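Local atomic coordinates of putative DNA protection protein (Streptomyces coelicolor, PDB entry 4CYB), a protein that probably oxidises and stores iron within a ferritin-like cage of twelve subunits, as Dps proteins do to protect DNA. Residues D144-V147 against S148-R152. Residues are numbered along the deposited sequence; the frame is centred on the assembly and turned at random.
Sequences DLLV and SEVLR
The backbone oxygen of D144 is gripped twice by S148, whose N donates to D144 O over 2.8 Å while its OG, between the backbone N and carbonyl carbon (chi1 66°), donates to the same O at 2.7 Å from above the carbonyl plane. At the next residue the helix widens into a pi-type turn, where L145 O is shared by E149 N, in a bent bond of 3.2 Å, and V150 N, a straighter one of 3.3 Å and nearly in line with the carbonyl. From there the spacing is i+5: L151 N reaches L146 O at 2.8 Å and R152 N reaches V147 O. The E149 side chain crosses that of L145 obliquely, its carboxylate carbon CD 3.8 Å from L145 CD1. D144 and E149 hold salt bridges to R152 of a neighbouring subunit, whose positive charge would offset any repulsion between the carboxylates, while R152 of this chain bridges D144 and E149 of a second neighbouring subunit, consistent with a cyclic arrangement. Within helix 140-164 these side chains reach three helices: L145 and E149 lie against helix 54-81, which carries the iron ligands D73 and E77; L146 and V150 meet helix 18-48; V150 and L151 pack on helix 109-136.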
# COMPACT_ATOMS: atom_id res chain seq x y z
N ASP J 144 8.15 9.77 -30.63
CA ASP J 144 7.84 10.14 -29.24
C ASP J 144 8.50 9.17 -28.26
O ASP J 144 9.07 9.62 -27.26
CB ASP J 144 6.33 10.19 -29.01
CG ASP J 144 5.98 10.56 -27.56
OD1 ASP J 144 6.16 11.75 -27.20
OD2 ASP J 144 5.60 9.66 -26.79
N LEU J 145 8.41 7.86 -28.55
CA LEU J 145 9.08 6.82 -27.74
C LEU J 145 10.60 7.08 -27.71
O LEU J 145 11.22 7.08 -26.66
CB LEU J 145 8.76 5.43 -28.26
CG LEU J 145 9.64 4.25 -27.79
CD1 LEU J 145 9.58 4.20 -26.29
CD2 LEU J 145 9.07 3.00 -28.44
N LEU J 146 11.20 7.37 -28.85
CA LEU J 146 12.64 7.55 -28.85
C LEU J 146 13.11 8.79 -28.11
O LEU J 146 14.14 8.75 -27.48
CB LEU J 146 13.13 7.66 -30.32
CG LEU J 146 13.11 6.32 -31.07
CD1 LEU J 146 13.27 6.61 -32.56
CD2 LEU J 146 14.25 5.40 -30.58
N VAL J 147 12.35 9.87 -28.20
CA VAL J 147 12.72 11.09 -27.53
C VAL J 147 12.33 11.06 -26.05
O VAL J 147 13.17 11.35 -25.21
CB VAL J 147 12.14 12.35 -28.22
CG1 VAL J 147 12.43 13.61 -27.40
CG2 VAL J 147 12.70 12.46 -29.66
N SER J 148 11.07 10.75 -25.74
CA SER J 148 10.61 11.03 -24.37
C SER J 148 11.11 9.96 -23.44
O SER J 148 11.28 10.19 -22.22
CB SER J 148 9.06 11.11 -24.29
OG SER J 148 8.57 9.82 -24.57
N GLU J 149 11.34 8.78 -23.97
CA GLU J 149 11.83 7.67 -23.14
C GLU J 149 13.30 7.32 -23.31
O GLU J 149 14.06 7.43 -22.34
CB GLU J 149 10.93 6.45 -23.35
CG GLU J 149 9.50 6.88 -23.03
CD GLU J 149 8.49 5.77 -23.04
OE1 GLU J 149 8.79 4.70 -22.47
OE2 GLU J 149 7.40 5.99 -23.60
N VAL J 150 13.70 6.87 -24.52
CA VAL J 150 15.06 6.40 -24.73
C VAL J 150 16.04 7.52 -24.50
O VAL J 150 16.96 7.40 -23.70
CB VAL J 150 15.27 5.73 -26.10
CG1 VAL J 150 16.71 5.19 -26.17
CG2 VAL J 150 14.28 4.57 -26.28
N LEU J 151 15.85 8.62 -25.22
CA LEU J 151 16.79 9.74 -25.13
C LEU J 151 16.84 10.34 -23.75
O LEU J 151 17.92 10.44 -23.15
CB LEU J 151 16.42 10.81 -26.16
CG LEU J 151 17.48 11.88 -26.39
CD1 LEU J 151 18.54 11.35 -27.37
CD2 LEU J 151 16.81 13.10 -27.01
N ARG J 152 15.69 10.74 -23.22
CA ARG J 152 15.71 11.37 -21.94
C ARG J 152 16.25 10.48 -20.81
O ARG J 152 16.96 10.96 -19.91
CB ARG J 152 14.34 11.90 -21.60
CG ARG J 152 14.09 13.21 -22.41
CD ARG J 152 12.81 13.88 -22.00
NE ARG J 152 12.81 14.29 -20.59
CZ ARG J 152 11.69 14.62 -19.93
NH1 ARG J 152 10.53 14.60 -20.56
NH2 ARG J 152 11.73 14.97 -18.63